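Local coordinates for uncharacterized protein Atu2773 (Agrobacterium tumefaciens, PDB 2QV5) that is of unknown function but belongs to the divergent polysaccharide deacetylases and so may act on a carbohydrate, at residues G37-G40 with G45-K48; L59-S64 with A121-Y126; E81-I86 with L157-G162; G99-L104 with H117-K122; V111-L116 with M148-K153. One frame throughout, in Å; residues are numbered along the deposited sequence. Where two conformers were deposited one is given.

How the contacts relate
From the N terminus, contact 1 closes a short loop at once, holding the end of strand 30-39 to the first turn of helix 43-52. Contact 2 then reaches from strand 58-62 to the loop before strand 128-131, and contact 3, opening on strand 82-88 and closing on strand 157-160, crosses it. Contact 4 fastens residues 99-104 to the end of helix 109-120 and finishes on residues that contact 2 also uses. Contact 5 alternates with contacts 2 and 4 and pairs helix 109-120 with helix 141-153; like contact 4 it falls wholly between the two segments of contact 3. Together they join inner strands, connecting loops and outer helices of one barrel.

Contact 1. Residues G37-G40 with G45-K48; sequences GGLG and GSQK
Ser46 and Gly40 meet through one hydrogen bond, at the point where strand 30-39 gives way to the connection leading into helix 43-52. The donor is the backbone N of Gly40 and the acceptor is Ser46 OG, 2.8 Å away. At 171° the N-H points almost straight at the hydroxyl oxygen. The hydroxyl can reach out of the helix because OG lies beside the backbone N of Ser46 and opposite its carbonyl carbon (chi1 -65°). From that position it also bonds to the carbonyl oxygen of Ser42, one turn earlier. A single buried oxygen is thus gripped twice, accepting from the first residue after the strand and donating to the carbonyl of Ser42, just before the helix begins.

Van der Waals packing adds little. Ser46 OG comes within 3.7 Å of Leu39 CA, while Leu39 CG stays 4.2 Å from that same oxygen. The Leu39 side chain is instead packed against Leu59 and Phe61 of the next strand, and Ser46 also touches Trp71 of helix 68-78.

Backbone shape matters as well. Gly38 and Gly40 both have positive phi values, which glycine adopts without strain. Gly38 N is tied to Gln85 OE1 from strand 82-88, and Leu39 bonds through its backbone to Gly60 and Ala62.

The segments belong to the beta-alpha-beta unit made by strand 30-39, helix 43-52 and strand 58-62. The serine gives a buried backbone N-H just past the strand a straight bond, which probably helps hold this end of the connection against the helix.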
# COMPACT_ATOMS: atom_id res chain seq x y z
N GLY A 37 1.77 6.75 0.72
CA GLY A 37 0.32 6.68 0.68
C GLY A 37 -0.36 8.01 0.91
O GLY A 37 0.30 9.05 1.06
N GLY A 38 -1.69 7.99 0.91
CA GLY A 38 -2.47 9.20 1.14
C GLY A 38 -2.79 10.01 -0.11
O GLY A 38 -3.34 11.10 0.01
N LEU A 39 -2.47 9.49 -1.30
CA LEU A 39 -2.78 10.22 -2.55
C LEU A 39 -4.27 10.44 -2.73
O LEU A 39 -5.08 9.55 -2.44
CB LEU A 39 -2.18 9.54 -3.78
CG LEU A 39 -0.76 10.03 -4.07
CD1 LEU A 39 0.28 9.29 -3.26
CD2 LEU A 39 -0.47 9.91 -5.53
N GLY A 40 -4.62 11.66 -3.14
CA GLY A 40 -6.01 12.08 -3.28
C GLY A 40 -6.54 12.89 -2.09
O GLY A 40 -7.53 13.59 -2.23
N GLY A 45 -0.49 18.31 -2.16
CA GLY A 45 0.36 17.20 -1.72
C GLY A 45 0.47 16.05 -2.72
O GLY A 45 1.55 15.47 -2.89
N SER A 46 -0.63 15.74 -3.41
CA SER A 46 -0.65 14.69 -4.43
C SER A 46 0.13 15.13 -5.66
O SER A 46 0.86 14.33 -6.24
CB SER A 46 -2.08 14.31 -4.82
OG SER A 46 -2.74 13.72 -3.70
N GLN A 47 -0.02 16.40 -6.03
CA GLN A 47 0.74 17.00 -7.14
C GLN A 47 2.24 16.93 -6.89
O GLN A 47 3.00 16.57 -7.78
CB GLN A 47 0.32 18.45 -7.38
CG GLN A 47 0.84 19.02 -8.70
CD GLN A 47 0.26 20.38 -9.03
OE1 GLN A 47 -0.30 21.06 -8.16
NE2 GLN A 47 0.40 20.80 -10.28
N LYS A 48 2.64 17.29 -5.67
CA LYS A 48 4.05 17.26 -5.29
C LYS A 48 4.60 15.84 -5.33
O LYS A 48 5.69 15.63 -5.84
CB LYS A 48 4.26 17.87 -3.90
CG LYS A 48 5.71 18.13 -3.56
CD LYS A 48 5.87 18.72 -2.16
CE LYS A 48 7.33 18.63 -1.69
NZ LYS A 48 8.30 19.16 -2.70

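Contact 2. Residues L59-S64 with A121-Y126; sequences LGFAAS and AKITNY
Phe61 and Ile123 supply the apolar half of this contact, which lays a connecting loop against the outside of a strand in a beta/alpha-barrel of the kind found in glycoside hydrolases and deacetylases. Strand 58-62 is one of the parallel barrel strands, and residues 121-126 form the loop that leads from helix 109-120 into strand 128-131.

In the apolar part, the methyl CD1 of Ile123 lies 4.1 Å from Phe61 CB and approaches the ring obliquely. CG1 of this isoleucine stands between its own backbone N and carbonyl carbon (chi1 57°), and the nearly extended second torsion carries CD1 to the strand. Ile82 of the adjoining strand touches Phe61, Ile123 and Tyr126 alike, so the two segments share a common apolar neighbour. Helix 68-78 also contributes, with Trp71 beside Phe61 and Leu68 beside Ile123.

The polar part is looser. Lys122 runs out fully extended beyond CG and lies alongside the carbonyl of Ala63, with its CD 3.3 Å from Ala63 O. Its NZ makes a weak hydrogen bond of 3.3 Å to that oxygen, so CD and the ammonium nitrogen come equally close to it. NZ also forms a long, weak ion pair with Asp101.

Tyr126 OH hydrogen-bonds back to Met120 O at the end of helix 109-120. Asn125 has a positive phi, and just before it Thr124 OG1 hydrogen-bonds to Asn125 OD1 at 2.8 Å, with the donor tilted 16° from the carbonyl plane.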
# COMPACT_ATOMS: atom_id res chain seq x y z
N LEU A 59 2.80 4.00 -5.08
CA LEU A 59 1.90 5.03 -4.52
C LEU A 59 0.60 4.44 -3.98
O LEU A 59 -0.06 3.65 -4.64
CB LEU A 59 1.64 6.14 -5.55
CG LEU A 59 2.89 6.82 -6.15
CD1 LEU A 59 2.49 7.80 -7.23
CD2 LEU A 59 3.74 7.51 -5.11
N GLY A 60 0.24 4.83 -2.76
CA GLY A 60 -1.02 4.40 -2.16
C GLY A 60 -2.07 5.47 -2.34
O GLY A 60 -1.83 6.65 -2.01
N PHE A 61 -3.22 5.08 -2.89
CA PHE A 61 -4.30 6.03 -3.17
C PHE A 61 -5.37 5.90 -2.10
O PHE A 61 -5.81 4.80 -1.79
CB PHE A 61 -4.91 5.76 -4.56
CG PHE A 61 -4.13 6.40 -5.67
CD1 PHE A 61 -2.80 6.06 -5.89
CD2 PHE A 61 -4.72 7.36 -6.47
CE1 PHE A 61 -2.06 6.66 -6.88
CE2 PHE A 61 -3.99 7.95 -7.47
CZ PHE A 61 -2.65 7.60 -7.69
N ALA A 62 -5.77 7.03 -1.52
CA ALA A 62 -6.77 7.02 -0.46
C ALA A 62 -8.14 6.86 -1.08
O ALA A 62 -8.50 7.60 -1.99
CB ALA A 62 -6.71 8.29 0.32
N ALA A 63 -8.90 5.88 -0.60
CA ALA A 63 -10.21 5.59 -1.21
C ALA A 63 -11.17 6.78 -1.04
O ALA A 63 -11.95 7.07 -1.94
CB ALA A 63 -10.80 4.33 -0.62
N SER A 64 -11.07 7.48 0.09
CA SER A 64 -11.86 8.69 0.36
C SER A 64 -11.31 9.97 -0.28
O SER A 64 -11.81 11.07 -0.01
CB SER A 64 -11.99 8.90 1.87
OG SER A 64 -10.71 9.05 2.46
N ALA A 121 -13.88 0.24 -6.67
CA ALA A 121 -14.36 0.73 -7.96
C ALA A 121 -13.92 2.16 -8.27
O ALA A 121 -14.13 2.65 -9.38
CB ALA A 121 -15.90 0.63 -8.00
N LYS A 122 -13.28 2.82 -7.31
CA LYS A 122 -12.93 4.24 -7.47
C LYS A 122 -11.71 4.52 -8.34
O LYS A 122 -11.60 5.60 -8.92
CB LYS A 122 -12.81 4.92 -6.11
CG LYS A 122 -14.16 5.20 -5.49
CD LYS A 122 -14.01 5.72 -4.09
CE LYS A 122 -15.36 6.02 -3.47
NZ LYS A 122 -15.18 6.44 -2.06
N ILE A 123 -10.79 3.56 -8.40
CA ILE A 123 -9.66 3.59 -9.34
C ILE A 123 -9.50 2.23 -10.03
O ILE A 123 -10.19 1.28 -9.71
CB ILE A 123 -8.31 3.96 -8.65
CG1 ILE A 123 -7.97 2.99 -7.52
CG2 ILE A 123 -8.31 5.42 -8.13
CD1 ILE A 123 -6.50 3.04 -7.12
N THR A 124 -8.56 2.15 -10.96
CA THR A 124 -8.24 0.88 -11.60
C THR A 124 -6.73 0.78 -11.67
O THR A 124 -6.03 1.72 -11.29
CB THR A 124 -8.92 0.74 -12.99
OG1 THR A 124 -8.60 -0.54 -13.57
CG2 THR A 124 -8.48 1.84 -13.94
N ASN A 125 -6.24 -0.37 -12.12
CA ASN A 125 -4.84 -0.59 -12.43
C ASN A 125 -3.91 -0.59 -11.22
O ASN A 125 -2.75 -0.17 -11.29
CB ASN A 125 -4.37 0.34 -13.56
CG ASN A 125 -5.06 0.03 -14.89
OD1 ASN A 125 -6.21 -0.43 -14.93
ND2 ASN A 125 -4.36 0.25 -15.98
N TYR A 126 -4.46 -1.07 -10.11
CA TYR A 126 -3.69 -1.25 -8.88
C TYR A 126 -3.39 -2.73 -8.65
O TYR A 126 -4.13 -3.58 -9.12
CB TYR A 126 -4.39 -0.61 -7.66
CG TYR A 126 -5.83 -1.04 -7.42
CD1 TYR A 126 -6.13 -2.08 -6.54
CD2 TYR A 126 -6.88 -0.38 -8.05
CE1 TYR A 126 -7.45 -2.46 -6.31
CE2 TYR A 126 -8.19 -0.75 -7.84
CZ TYR A 126 -8.46 -1.79 -6.96
OH TYR A 126 -9.77 -2.15 -6.74

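Contact 3. Residues E81-I86 with L157-G162; sequences EILLQI and LFLDDG
Leu83, Leu157 and Leu159 form a purely apolar contact in the interior of the barrel, close to the centre of the chain. The strands that carry them, 82-88 and 157-160, are not neighbours in the sheet: strand 128-131 lies between them and pairs with both. No hydrogen bond joins the two segments, and the nearest CA atoms, those of Leu83 and Leu159, stand 8.7 Å apart.

Leu83 spans the distance with its two methyl groups, each meeting a different partner. Its CD1 packs against Leu159 CD2 at 3.7 Å. The other branch, CD2, meets Leu157 CD1 at 4.1 Å. In both pairs the side chains cross at about a right angle, so single methyls touch and the chains do not lie alongside one another. Leu157 reaches Leu83 by a turn of its first torsion (chi1 67°), since its CB does not itself head for that strand. In Leu159 the first torsion is extended (179°), and CB already points toward Leu83.

Thr58, Thr127 and Met130 add to the packing round these leucines. Between Leu157 and Leu159, Phe158 faces the other way and packs on Met148 and Ile151 of helix 141-153. At the end of the strand, Asp160 OD1 accepts a 3.0 Å bond from Gly162 N on its anti lone pair, making an Asx turn, while its OD2 bonds to the hydroxyls of Ser167 and Ser169.

Inward leucines meeting across an intervening strand, with an aromatic residue turned out to the helices, fit the core of the curled parallel beta/alpha-barrel of the glycoside hydrolase and deacetylase clan to which this family belongs.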
# COMPACT_ATOMS: atom_id res chain seq x y z
N GLU A 81 3.86 1.81 -9.84
CA GLU A 81 2.90 0.83 -9.32
C GLU A 81 2.01 1.52 -8.30
O GLU A 81 2.45 2.38 -7.54
CB GLU A 81 3.61 -0.34 -8.65
CG GLU A 81 2.77 -1.60 -8.58
CD GLU A 81 3.52 -2.78 -8.01
OE1 GLU A 81 4.48 -3.24 -8.68
OE2 GLU A 81 3.14 -3.26 -6.91
N ILE A 82 0.73 1.15 -8.28
CA ILE A 82 -0.28 1.80 -7.43
C ILE A 82 -0.93 0.78 -6.48
O ILE A 82 -1.19 -0.34 -6.90
CB ILE A 82 -1.36 2.49 -8.34
CG1 ILE A 82 -0.97 3.92 -8.69
CG2 ILE A 82 -2.73 2.56 -7.67
CD1 ILE A 82 0.10 4.08 -9.71
N LEU A 83 -1.20 1.19 -5.24
CA LEU A 83 -2.02 0.41 -4.29
C LEU A 83 -3.25 1.21 -3.88
O LEU A 83 -3.20 2.44 -3.83
CB LEU A 83 -1.22 0.05 -3.04
CG LEU A 83 -0.02 -0.89 -3.21
CD1 LEU A 83 0.68 -1.11 -1.90
CD2 LEU A 83 -0.44 -2.23 -3.79
N LEU A 84 -4.36 0.51 -3.60
CA LEU A 84 -5.55 1.15 -3.06
C LEU A 84 -5.58 1.06 -1.53
O LEU A 84 -5.52 -0.02 -0.99
CB LEU A 84 -6.80 0.46 -3.61
CG LEU A 84 -8.16 1.03 -3.19
CD1 LEU A 84 -8.30 2.52 -3.55
CD2 LEU A 84 -9.23 0.21 -3.84
N GLN A 85 -5.68 2.20 -0.85
CA GLN A 85 -5.80 2.19 0.62
C GLN A 85 -7.25 2.07 1.07
O GLN A 85 -8.07 2.93 0.76
CB GLN A 85 -5.19 3.43 1.25
CG GLN A 85 -3.70 3.47 1.25
CD GLN A 85 -3.16 4.83 1.67
OE1 GLN A 85 -3.31 5.81 0.95
NE2 GLN A 85 -2.51 4.87 2.83
N ILE A 86 -7.54 1.03 1.84
CA ILE A 86 -8.89 0.75 2.32
C ILE A 86 -9.05 1.18 3.77
O ILE A 86 -8.32 0.70 4.64
CB ILE A 86 -9.20 -0.76 2.18
CG1 ILE A 86 -9.05 -1.20 0.72
CG2 ILE A 86 -10.61 -1.08 2.69
CD1 ILE A 86 -10.03 -0.53 -0.21
N LEU A 157 -2.80 -8.39 -4.13
CA LEU A 157 -1.98 -8.59 -2.94
C LEU A 157 -2.52 -7.75 -1.81
O LEU A 157 -3.22 -6.78 -2.06
CB LEU A 157 -0.52 -8.20 -3.23
CG LEU A 157 -0.14 -6.74 -3.51
CD1 LEU A 157 0.16 -5.95 -2.24
CD2 LEU A 157 1.09 -6.78 -4.36
N PHE A 158 -2.20 -8.13 -0.57
CA PHE A 158 -2.58 -7.37 0.63
C PHE A 158 -1.31 -6.91 1.34
O PHE A 158 -0.50 -7.73 1.79
CB PHE A 158 -3.44 -8.26 1.55
CG PHE A 158 -4.02 -7.55 2.75
CD1 PHE A 158 -5.34 -7.11 2.74
CD2 PHE A 158 -3.27 -7.37 3.91
CE1 PHE A 158 -5.89 -6.46 3.85
CE2 PHE A 158 -3.80 -6.72 5.02
CZ PHE A 158 -5.12 -6.27 4.99
N LEU A 159 -1.12 -5.60 1.45
CA LEU A 159 0.01 -5.06 2.19
C LEU A 159 -0.50 -4.54 3.53
O LEU A 159 -1.35 -3.65 3.60
CB LEU A 159 0.72 -3.96 1.37
CG LEU A 159 1.91 -3.28 2.06
CD1 LEU A 159 3.11 -4.22 2.19
CD2 LEU A 159 2.30 -2.02 1.34
N ASP A 160 0.00 -5.12 4.61
CA ASP A 160 -0.36 -4.67 5.94
C ASP A 160 0.72 -3.68 6.37
O ASP A 160 1.91 -3.98 6.31
CB ASP A 160 -0.47 -5.89 6.86
CG ASP A 160 -1.04 -5.57 8.25
OD1 ASP A 160 -0.61 -4.59 8.90
OD2 ASP A 160 -1.91 -6.34 8.71
N ASP A 161 0.32 -2.49 6.81
CA ASP A 161 1.32 -1.45 7.13
C ASP A 161 2.14 -1.69 8.42
O ASP A 161 3.11 -0.98 8.69
CB ASP A 161 0.70 -0.04 7.08
CG ASP A 161 -0.15 0.28 8.30
OD1 ASP A 161 -0.51 -0.63 9.07
OD2 ASP A 161 -0.49 1.48 8.46
N GLY A 162 1.71 -2.67 9.21
CA GLY A 162 2.44 -3.10 10.40
C GLY A 162 2.19 -2.26 11.64
O GLY A 162 2.85 -2.46 12.66

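Contact 4. Residues G99-L104 with H117-K122; sequences GPDTLL and HRSMAK
Asp101 reaches from the loop 99-104 to the end of helix 109-120, meeting Arg118, Ser119 and, just past them, Lys122. Its CB passes 4.1 Å from Ser119 OG. Beyond CG the two oxygens part company. OD1 takes the NE of Arg118 at 2.9 Å, on its syn side and somewhat out of the carboxylate plane, while Arg118 NH2 adds a weak bond to OD1 at 3.2 Å. One oxygen is thus gripped by two N-H groups of a single arginine. The guanidinium is brought over by a bend at chi3 (-73°), and its plane makes 41° with that of the carboxylate. OD2 faces Lys122 NZ, a long ion pair at 3.8 Å. A water beside the pair bridges it: it donates to OD2 at 2.7 Å and to Ser119 OG, and accepts from NZ. Ser119 OG in turn donates to a second water, which donates to Asp101 O, so the serine relays between the carboxylate and the backbone carbonyl.

Asp101 itself sits in the type I turn 99-102. Leu103 packs between strand 82-88 and Val147 of helix 141-153, while Ser119 rests on Ile86 and Ala63, so the network joins the loop after strand 82-88 to the end of helix 109-120.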
# COMPACT_ATOMS: atom_id res chain seq x y z
N GLY A 99 -14.20 7.73 7.49
CA GLY A 99 -15.28 8.01 6.55
C GLY A 99 -16.40 6.98 6.58
O GLY A 99 -16.38 6.07 7.41
N PRO A 100 -17.38 7.12 5.67
CA PRO A 100 -18.55 6.23 5.61
C PRO A 100 -18.26 4.81 5.08
O PRO A 100 -18.99 3.88 5.42
CB PRO A 100 -19.50 6.97 4.66
CG PRO A 100 -18.61 7.79 3.79
CD PRO A 100 -17.44 8.18 4.64
N ASP A 101 -17.21 4.65 4.28
CA ASP A 101 -16.87 3.34 3.71
C ASP A 101 -15.87 2.55 4.57
O ASP A 101 -15.28 1.58 4.09
CB ASP A 101 -16.37 3.49 2.27
CG ASP A 101 -17.51 3.62 1.26
OD1 ASP A 101 -18.62 3.10 1.53
OD2 ASP A 101 -17.29 4.24 0.19
N THR A 102 -15.70 2.97 5.82
CA THR A 102 -14.82 2.30 6.79
C THR A 102 -15.38 0.93 7.16
O THR A 102 -16.55 0.81 7.53
CB THR A 102 -14.62 3.17 8.06
OG1 THR A 102 -14.29 4.50 7.68
CG2 THR A 102 -13.52 2.62 8.94
N LEU A 103 -14.55 -0.11 7.03
CA LEU A 103 -14.98 -1.47 7.39
C LEU A 103 -14.96 -1.60 8.91
O LEU A 103 -14.01 -1.14 9.57
CB LEU A 103 -14.11 -2.53 6.70
CG LEU A 103 -14.35 -2.86 5.21
CD1 LEU A 103 -14.21 -1.69 4.28
CD2 LEU A 103 -13.41 -3.96 4.76
N LEU A 104 -16.02 -2.19 9.47
CA LEU A 104 -16.21 -2.26 10.92
C LEU A 104 -16.22 -3.69 11.41
O LEU A 104 -16.86 -4.56 10.81
CB LEU A 104 -17.50 -1.53 11.33
CG LEU A 104 -17.66 -0.07 10.86
CD1 LEU A 104 -19.05 0.46 11.16
CD2 LEU A 104 -16.58 0.83 11.49
N HIS A 117 -16.11 -3.06 -1.91
CA HIS A 117 -16.40 -2.97 -3.34
C HIS A 117 -16.61 -1.54 -3.81
O HIS A 117 -16.23 -1.19 -4.93
CB HIS A 117 -17.62 -3.82 -3.69
CG HIS A 117 -17.34 -5.29 -3.68
ND1 HIS A 117 -18.30 -6.23 -4.02
CD2 HIS A 117 -16.22 -6.00 -3.39
CE1 HIS A 117 -17.78 -7.44 -3.93
NE2 HIS A 117 -16.52 -7.33 -3.55
N ARG A 118 -17.21 -0.70 -2.96
CA ARG A 118 -17.36 0.70 -3.28
C ARG A 118 -16.00 1.40 -3.42
O ARG A 118 -15.80 2.16 -4.36
CB ARG A 118 -18.23 1.41 -2.25
CG ARG A 118 -19.71 1.09 -2.41
CD ARG A 118 -20.58 2.14 -1.73
NE ARG A 118 -20.58 2.07 -0.27
CZ ARG A 118 -21.23 1.17 0.47
NH1 ARG A 118 -21.96 0.21 -0.10
NH2 ARG A 118 -21.16 1.23 1.79
N SER A 119 -15.08 1.12 -2.50
CA SER A 119 -13.71 1.67 -2.59
C SER A 119 -12.95 1.15 -3.81
O SER A 119 -12.31 1.93 -4.52
CB SER A 119 -12.93 1.36 -1.33
OG SER A 119 -13.39 2.13 -0.23
N MET A 120 -13.05 -0.16 -4.05
CA MET A 120 -12.38 -0.88 -5.15
C MET A 120 -12.68 -0.29 -6.52
O MET A 120 -11.84 -0.31 -7.42
CB MET A 120 -12.76 -2.37 -5.13
CG MET A 120 -11.98 -3.25 -4.17
SD MET A 120 -12.38 -5.02 -4.36
CE MET A 120 -11.13 -5.73 -3.29
N ALA A 121 -13.88 0.24 -6.67
CA ALA A 121 -14.36 0.73 -7.96
C ALA A 121 -13.92 2.16 -8.27
O ALA A 121 -14.13 2.65 -9.38
CB ALA A 121 -15.90 0.63 -8.00
N LYS A 122 -13.28 2.82 -7.31
CA LYS A 122 -12.93 4.24 -7.47
C LYS A 122 -11.71 4.52 -8.34
O LYS A 122 -11.60 5.60 -8.92
CB LYS A 122 -12.81 4.92 -6.11
CG LYS A 122 -14.16 5.20 -5.49
CD LYS A 122 -14.01 5.72 -4.09
CE LYS A 122 -15.36 6.02 -3.47
NZ LYS A 122 -15.18 6.44 -2.06
O HOH W 1 -13.97 0.75 1.87
O HOH W 2 -14.70 4.36 -0.62

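Contact 5. Residues V111-L116 with M148-K153; sequences VNIDRL and MRDIGK
Leu116 and Asp150 are drawn together by extended first torsions (chi1 176° and -177°), which send both side chains out from their helices so that they slide past each other in opposite directions. They join helices 109-120 and 141-153, two members of the outer layer of the beta/alpha-barrel. The axes of segments 111-116 and 148-153 approach to 11.0 Å and run 42° from parallel, a spacing crossed by Leu116 and Ile113 on one side and Asp150 on the other.

Leu116 CD2 does most of this, lying 3.4 Å from Asp150 OD2 and 4.2 Å from Ile151 CG1. One turn earlier, Ile113 brings its CD1 to within 3.8 Å of Asp150 CB, so both apolar residues meet the aspartate's methylene from the side of helix 109-120. Met120 touches both Asp150 and Ile151.

The buried carboxylate has polar partners of its own. Its OD2 forms a salt bridge with Arg154 NE, and OD1 is bonded to His117 NE2, one residue beyond Leu116. These bonds would help offset the cost of placing a charge beside a leucine methyl. Lys153, one turn along the same helix, adds a salt bridge whose hydrogen bond is weak, its NZ standing 3.3 Å from Asp150 OD1.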
# COMPACT_ATOMS: atom_id res chain seq x y z
N VAL A 111 -22.02 -6.58 4.60
CA VAL A 111 -22.01 -5.12 4.72
C VAL A 111 -20.59 -4.56 4.51
O VAL A 111 -20.41 -3.53 3.85
CB VAL A 111 -22.64 -4.67 6.08
CG1 VAL A 111 -22.42 -3.18 6.35
CG2 VAL A 111 -24.14 -4.98 6.11
N ASN A 112 -19.60 -5.25 5.06
CA ASN A 112 -18.20 -4.88 4.87
C ASN A 112 -17.71 -5.14 3.44
O ASN A 112 -16.92 -4.35 2.92
CB ASN A 112 -17.29 -5.61 5.87
CG ASN A 112 -17.30 -4.98 7.26
OD1 ASN A 112 -17.57 -3.79 7.42
ND2 ASN A 112 -16.97 -5.78 8.27
N ILE A 113 -18.18 -6.22 2.82
CA ILE A 113 -17.81 -6.55 1.43
C ILE A 113 -18.36 -5.50 0.45
O ILE A 113 -17.68 -5.13 -0.51
CB ILE A 113 -18.20 -8.01 1.02
CG1 ILE A 113 -17.46 -9.06 1.86
CG2 ILE A 113 -17.91 -8.28 -0.47
CD1 ILE A 113 -15.95 -9.16 1.64
N ASP A 114 -19.57 -5.01 0.72
CA ASP A 114 -20.15 -3.92 -0.06
C ASP A 114 -19.36 -2.61 0.07
O ASP A 114 -19.19 -1.90 -0.92
CB ASP A 114 -21.62 -3.69 0.35
CG ASP A 114 -22.56 -4.75 -0.23
OD1 ASP A 114 -22.29 -5.23 -1.36
OD2 ASP A 114 -23.56 -5.10 0.44
N ARG A 115 -18.89 -2.32 1.28
CA ARG A 115 -18.07 -1.13 1.54
C ARG A 115 -16.75 -1.21 0.79
O ARG A 115 -16.31 -0.23 0.22
CB ARG A 115 -17.78 -1.01 3.03
CG ARG A 115 -18.91 -0.38 3.82
CD ARG A 115 -18.69 -0.58 5.29
NE ARG A 115 -19.80 -0.02 6.06
CZ ARG A 115 -20.16 -0.45 7.26
NH1 ARG A 115 -21.19 0.11 7.88
NH2 ARG A 115 -19.51 -1.45 7.83
N LEU A 116 -16.13 -2.39 0.86
CA LEU A 116 -14.89 -2.72 0.15
C LEU A 116 -15.04 -2.51 -1.35
O LEU A 116 -14.20 -1.87 -1.98
CB LEU A 116 -14.52 -4.18 0.43
CG LEU A 116 -13.30 -4.75 -0.29
CD1 LEU A 116 -12.06 -3.97 0.14
CD2 LEU A 116 -13.11 -6.24 -0.01
N MET A 148 -10.21 -10.55 3.37
CA MET A 148 -8.99 -11.09 2.77
C MET A 148 -9.27 -12.18 1.74
O MET A 148 -8.51 -12.34 0.78
CB MET A 148 -8.02 -11.56 3.86
CG MET A 148 -7.36 -10.38 4.61
SD MET A 148 -5.96 -10.89 5.60
CE MET A 148 -4.78 -11.23 4.29
N ARG A 149 -10.36 -12.92 1.94
CA ARG A 149 -10.80 -13.90 0.94
C ARG A 149 -11.27 -13.22 -0.36
O ARG A 149 -10.91 -13.66 -1.45
CB ARG A 149 -11.88 -14.80 1.49
CG ARG A 149 -11.38 -15.83 2.50
CD ARG A 149 -12.47 -16.85 2.82
NE ARG A 149 -12.04 -17.79 3.85
CZ ARG A 149 -11.37 -18.92 3.61
NH1 ARG A 149 -11.04 -19.26 2.37
NH2 ARG A 149 -11.03 -19.71 4.62
N ASP A 150 -12.06 -12.15 -0.23
CA ASP A 150 -12.49 -11.38 -1.41
C ASP A 150 -11.30 -10.79 -2.18
O ASP A 150 -11.20 -10.96 -3.40
CB ASP A 150 -13.48 -10.27 -1.04
CG ASP A 150 -13.99 -9.52 -2.25
OD1 ASP A 150 -14.96 -9.98 -2.88
OD2 ASP A 150 -13.42 -8.46 -2.60
N ILE A 151 -10.40 -10.13 -1.46
CA ILE A 151 -9.19 -9.54 -2.05
C ILE A 151 -8.32 -10.63 -2.71
O ILE A 151 -7.87 -10.45 -3.84
CB ILE A 151 -8.37 -8.73 -1.00
CG1 ILE A 151 -9.17 -7.51 -0.53
CG2 ILE A 151 -7.01 -8.26 -1.57
CD1 ILE A 151 -8.79 -7.02 0.84
N GLY A 152 -8.14 -11.75 -1.99
CA GLY A 152 -7.32 -12.86 -2.46
C GLY A 152 -7.81 -13.46 -3.76
O GLY A 152 -7.01 -13.72 -4.66
N LYS A 153 -9.13 -13.63 -3.88
CA LYS A 153 -9.73 -14.28 -5.05
C LYS A 153 -9.69 -13.42 -6.32
O LYS A 153 -9.80 -13.95 -7.43
CB LYS A 153 -11.17 -14.73 -4.75
CG LYS A 153 -12.23 -13.69 -5.08
CD LYS A 153 -13.61 -14.10 -4.60
CE LYS A 153 -14.59 -12.96 -4.80
NZ LYS A 153 -15.71 -13.06 -3.81